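Local atomic coordinates of RNA-dependent RNA polymerase (Dera Ghazi Khan orthonairovirus, PDB entry 6DX2), a protein that probably replicates and transcribes viral RNA as a polymerase, and carries near its start the OTU cysteine protease (deubiquitinase) domain described here. Residues F43-S48 against E53-W58; V103-L108 against T131-G136. One frame throughout, in Å; residues are numbered along the deposited sequence.

Both contacts lie in the OTU-like cysteine protease domain, and their centres are about 16 Å apart. Contact 1 joins helix 42-52 to the loop that leads into helix 58-71, while contact 2 sets helix 102-112 against strand 127-133 of the central sheet. The two meet where helix 42-52 packs on helix 102-112: V47 CG1 approaches L108 CD2 at 3.4 Å, and F43 CE2 rests 3.7 Å from E104 CB. Helix 102-112 thus stands between contact 1 and this part of the sheet. C42, at the start of helix 42-52, is probably the nucleophile, as in other OTU proteases, which would put contact 1 nearer the active site.

Contact 1. Residues F43-S48 against E53-W58; sequences FFYSVS and ESLSEW
Y45 brings an edge of its phenol ring over one face of the W58 indole, a T-shaped pair with planes at 81° and 4.9 Å between the centroid of the Y45 ring and that of the five-membered ring of W58. CD1 and CE1 of Y45 do the touching; CE1 sits above the pyrrole part, and CD1 reaches W58 CG at 3.7 Å. The two side chains run alongside each other in the same direction. In W58, CG lies between the backbone N and the carbonyl carbon (chi1 73°), which turns the indole toward helix 42-52; its edge meets F44, with CB of F44 3.9 Å from W58 CE3. L55 lays CD2 against the backbone of the tyrosine, 3.4 Å from Y45 O.

Residues 43-48 form the opening turns of helix 42-52, which in OTU proteases begins at the nucleophile, here probably C42. The phenol oxygen of Y45 points back to the loop before that residue, where it is hydrogen-bonded to D39 and N41, so the ring that meets W58 is also held at its hydroxyl end. F44 also packs on I65 of helix 58-71, and K62 makes a cation-pi contact with its ring.

S48 ties the returning loop to the helix. Its OG donates to S54 O at 2.8 Å, tilted 30° from the carbonyl plane, and receives a weak bond from E57 N at 3.2 Å. One hydroxyl thereby bridges S54 O and E57 N, beside the type I turn L55-W58, which W58 N closes by bonding to L55 O. Within the loop, S56 N donates almost straight to S54 OG at 3.1 Å, an ST turn, and E57 occupies the N-cap position of helix 58-71.

Contact 2. Residues V103-L108 against T131-G136; sequences VEAEIL and TKYGPG
A first torsion of -66° sets CG of Y133 anti to its carbonyl carbon and sends the ring from strand 127-133 onto helix 102-112, where one face lies against the backbone between A105 and E106. E106 N sits above that face, 3.8 Å from the ring plane and offset toward the rim. The two edges of the ring meet different residues: CD2 touches A105 CB at 3.7 Å, while CD1 reaches E106 CA at 3.5 Å. CB of E106 also borders the tyrosine, while CG, anti to the backbone N (chi1 171°), carries the carboxylate on to helix 77-82, where OE1 accepts from Q78 N in the first turn.

The contact joins the helix to the central mixed sheet of the OTU domain. A105 also packs on I116 and L118 of the neighbouring strand 116-121, and V18 touches both Y133 and E106 from strand 18-21. Just past Y133 the chain turns away. K132 NZ, which also makes cation-pi contacts with W11 and Y19, draws this turn together by donating to G134 O at 2.8 Å and to G136 O at 2.9 Å, each in the carbonyl plane.

No hydrogen bond crosses between these segments, which implies that van der Waals contact of the ring with the A105-E106 peptide and their CB atoms holds them together here.

Contact 1. Residues F43-S48 against E53-W58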
# COMPACT_ATOMS: atom_id res chain seq x y z
N PHE A 43 -4.56 -1.69 -7.06
CA PHE A 43 -3.49 -1.60 -6.08
C PHE A 43 -2.16 -1.69 -6.80
O PHE A 43 -1.27 -0.86 -6.57
CB PHE A 43 -3.64 -2.71 -5.04
CG PHE A 43 -2.50 -2.78 -4.06
CD1 PHE A 43 -2.61 -2.14 -2.84
CD2 PHE A 43 -1.32 -3.41 -4.41
CE1 PHE A 43 -1.54 -2.17 -1.93
CE2 PHE A 43 -0.22 -3.43 -3.51
CZ PHE A 43 -0.36 -2.80 -2.26
N PHE A 44 -2.08 -2.60 -7.77
CA PHE A 44 -0.85 -2.85 -8.50
C PHE A 44 -0.59 -1.79 -9.54
O PHE A 44 0.55 -1.44 -9.76
CB PHE A 44 -0.89 -4.28 -9.10
CG PHE A 44 -1.20 -5.35 -8.02
CD1 PHE A 44 -0.21 -5.75 -7.09
CD2 PHE A 44 -2.52 -5.80 -7.84
CE1 PHE A 44 -0.52 -6.69 -6.09
CE2 PHE A 44 -2.86 -6.68 -6.85
CZ PHE A 44 -1.87 -7.12 -5.96
N TYR A 45 -1.64 -1.26 -10.17
CA TYR A 45 -1.47 -0.09 -11.04
C TYR A 45 -0.89 1.05 -10.24
O TYR A 45 -0.03 1.80 -10.73
CB TYR A 45 -2.80 0.39 -11.59
CG TYR A 45 -3.50 -0.54 -12.57
CD1 TYR A 45 -2.80 -1.59 -13.22
CD2 TYR A 45 -4.88 -0.46 -12.72
CE1 TYR A 45 -3.49 -2.48 -14.12
CE2 TYR A 45 -5.56 -1.35 -13.55
CZ TYR A 45 -4.86 -2.34 -14.23
OH TYR A 45 -5.55 -3.21 -15.05
N SER A 46 -1.41 1.24 -9.02
CA SER A 46 -1.03 2.39 -8.23
C SER A 46 0.42 2.31 -7.81
O SER A 46 1.16 3.33 -7.90
CB SER A 46 -1.95 2.50 -7.02
OG SER A 46 -3.26 2.86 -7.42
N VAL A 47 0.84 1.15 -7.31
CA VAL A 47 2.24 0.96 -6.92
C VAL A 47 3.14 1.10 -8.14
O VAL A 47 4.17 1.79 -8.08
CB VAL A 47 2.40 -0.41 -6.26
CG1 VAL A 47 3.91 -0.76 -6.16
CG2 VAL A 47 1.74 -0.32 -4.91
N SER A 48 2.72 0.54 -9.30
CA SER A 48 3.54 0.69 -10.49
C SER A 48 3.66 2.17 -10.87
O SER A 48 4.73 2.65 -11.24
CB SER A 48 2.94 -0.11 -11.65
OG SER A 48 3.75 -0.04 -12.83
N GLU A 53 6.27 5.65 -12.86
CA GLU A 53 5.51 6.65 -13.62
C GLU A 53 4.86 6.02 -14.83
O GLU A 53 4.70 6.64 -15.88
CB GLU A 53 6.38 7.85 -14.02
CG GLU A 53 6.95 8.62 -12.82
CD GLU A 53 5.94 9.55 -12.11
OE1 GLU A 53 6.16 9.82 -10.90
OE2 GLU A 53 4.96 10.04 -12.71
N SER A 54 4.46 4.76 -14.68
CA SER A 54 3.85 4.00 -15.74
C SER A 54 3.08 2.88 -15.07
O SER A 54 3.41 2.46 -13.96
CB SER A 54 4.90 3.45 -16.70
OG SER A 54 4.37 2.38 -17.46
N LEU A 55 2.04 2.38 -15.76
CA LEU A 55 1.25 1.27 -15.25
C LEU A 55 1.78 -0.07 -15.71
O LEU A 55 1.32 -1.12 -15.22
CB LEU A 55 -0.21 1.42 -15.69
CG LEU A 55 -0.93 2.70 -15.30
CD1 LEU A 55 -2.39 2.60 -15.57
CD2 LEU A 55 -0.68 3.01 -13.81
N SER A 56 2.73 -0.07 -16.63
CA SER A 56 3.05 -1.30 -17.36
C SER A 56 3.77 -2.33 -16.51
O SER A 56 3.87 -3.49 -16.96
CB SER A 56 3.88 -0.98 -18.59
OG SER A 56 5.16 -0.52 -18.22
N GLU A 57 4.29 -1.95 -15.34
CA GLU A 57 5.05 -2.83 -14.46
C GLU A 57 4.19 -3.52 -13.40
O GLU A 57 4.71 -4.20 -12.52
CB GLU A 57 6.17 -2.04 -13.80
CG GLU A 57 7.25 -1.64 -14.78
CD GLU A 57 6.97 -0.33 -15.51
OE1 GLU A 57 5.92 0.30 -15.25
OE2 GLU A 57 7.79 0.06 -16.36
N TRP A 58 2.86 -3.41 -13.52
CA TRP A 58 1.99 -3.87 -12.44
C TRP A 58 2.07 -5.37 -12.24
O TRP A 58 2.03 -5.85 -11.10
CB TRP A 58 0.55 -3.41 -12.73
CG TRP A 58 -0.15 -4.15 -13.82
CD1 TRP A 58 -0.16 -3.83 -15.14
CD2 TRP A 58 -1.01 -5.28 -13.67
NE1 TRP A 58 -0.94 -4.71 -15.84
CE2 TRP A 58 -1.48 -5.61 -14.95
CE3 TRP A 58 -1.42 -6.05 -12.57
CZ2 TRP A 58 -2.34 -6.70 -15.20
CZ3 TRP A 58 -2.26 -7.13 -12.81
CH2 TRP A 58 -2.72 -7.44 -14.12

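Contact 2. Residues V103-L108 against T131-G136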
# COMPACT_ATOMS: atom_id res chain seq x y z
N VAL A 103 -2.36 -6.84 2.95
CA VAL A 103 -1.52 -8.04 2.84
C VAL A 103 -0.36 -7.79 1.89
O VAL A 103 0.80 -8.08 2.20
CB VAL A 103 -2.36 -9.24 2.37
CG1 VAL A 103 -1.43 -10.39 2.00
CG2 VAL A 103 -3.30 -9.68 3.47
N GLU A 104 -0.68 -7.20 0.72
CA GLU A 104 0.32 -6.87 -0.28
C GLU A 104 1.15 -5.65 0.11
O GLU A 104 2.33 -5.59 -0.25
CB GLU A 104 -0.37 -6.61 -1.63
CG GLU A 104 -0.89 -7.92 -2.21
CD GLU A 104 -2.07 -8.46 -1.46
OE1 GLU A 104 -2.94 -7.66 -0.98
OE2 GLU A 104 -2.09 -9.70 -1.28
N ALA A 105 0.57 -4.68 0.80
CA ALA A 105 1.38 -3.55 1.25
C ALA A 105 2.46 -4.02 2.21
O ALA A 105 3.64 -3.63 2.12
CB ALA A 105 0.48 -2.52 1.92
N GLU A 106 2.09 -4.90 3.13
CA GLU A 106 3.08 -5.42 4.08
C GLU A 106 4.19 -6.15 3.34
O GLU A 106 5.38 -5.89 3.58
CB GLU A 106 2.40 -6.33 5.08
CG GLU A 106 3.39 -7.10 5.97
CD GLU A 106 2.65 -7.83 7.07
OE1 GLU A 106 1.96 -8.77 6.69
OE2 GLU A 106 2.81 -7.49 8.28
N ILE A 107 3.83 -7.02 2.39
CA ILE A 107 4.84 -7.81 1.67
C ILE A 107 5.71 -6.91 0.80
O ILE A 107 6.95 -7.01 0.81
CB ILE A 107 4.18 -8.91 0.84
CG1 ILE A 107 3.55 -9.97 1.73
CG2 ILE A 107 5.23 -9.61 -0.02
CD1 ILE A 107 2.67 -11.07 0.94
N LEU A 108 5.08 -6.02 0.03
CA LEU A 108 5.88 -5.19 -0.88
C LEU A 108 6.84 -4.29 -0.12
O LEU A 108 7.93 -4.01 -0.60
CB LEU A 108 4.95 -4.32 -1.76
CG LEU A 108 5.60 -3.91 -3.06
CD1 LEU A 108 6.19 -4.95 -3.90
CD2 LEU A 108 4.48 -3.19 -3.88
N THR A 131 -2.26 3.64 7.82
CA THR A 131 -1.46 2.49 8.23
C THR A 131 -0.19 2.51 7.43
O THR A 131 -0.22 2.63 6.21
CB THR A 131 -2.23 1.19 8.00
OG1 THR A 131 -3.50 1.29 8.65
CG2 THR A 131 -1.50 0.03 8.60
N LYS A 132 0.96 2.42 8.10
CA LYS A 132 2.23 2.57 7.42
C LYS A 132 3.00 1.27 7.58
O LYS A 132 3.16 0.76 8.70
CB LYS A 132 2.98 3.75 8.00
CG LYS A 132 4.42 3.90 7.47
CD LYS A 132 5.03 5.28 7.86
CE LYS A 132 5.63 5.15 9.29
NZ LYS A 132 7.05 4.58 9.25
N TYR A 133 3.49 0.75 6.47
CA TYR A 133 4.24 -0.50 6.43
C TYR A 133 5.67 -0.12 6.07
O TYR A 133 5.92 0.37 4.97
CB TYR A 133 3.67 -1.44 5.38
CG TYR A 133 2.29 -1.90 5.73
CD1 TYR A 133 2.11 -3.03 6.50
CD2 TYR A 133 1.16 -1.18 5.32
CE1 TYR A 133 0.84 -3.47 6.85
CE2 TYR A 133 -0.13 -1.63 5.70
CZ TYR A 133 -0.24 -2.74 6.46
OH TYR A 133 -1.46 -3.22 6.86
N GLY A 134 6.59 -0.27 7.01
CA GLY A 134 7.97 0.13 6.79
C GLY A 134 8.36 1.31 7.64
O GLY A 134 7.53 2.08 8.09
N PRO A 135 9.66 1.48 7.85
CA PRO A 135 10.15 2.46 8.83
C PRO A 135 10.32 3.87 8.31
O PRO A 135 10.77 4.74 9.08
CB PRO A 135 11.51 1.88 9.22
CG PRO A 135 11.99 1.30 7.92
CD PRO A 135 10.75 0.65 7.29
N GLY A 136 9.98 4.13 7.07
CA GLY A 136 10.35 5.36 6.42
C GLY A 136 9.32 6.45 6.61
O GLY A 136 8.33 6.32 7.31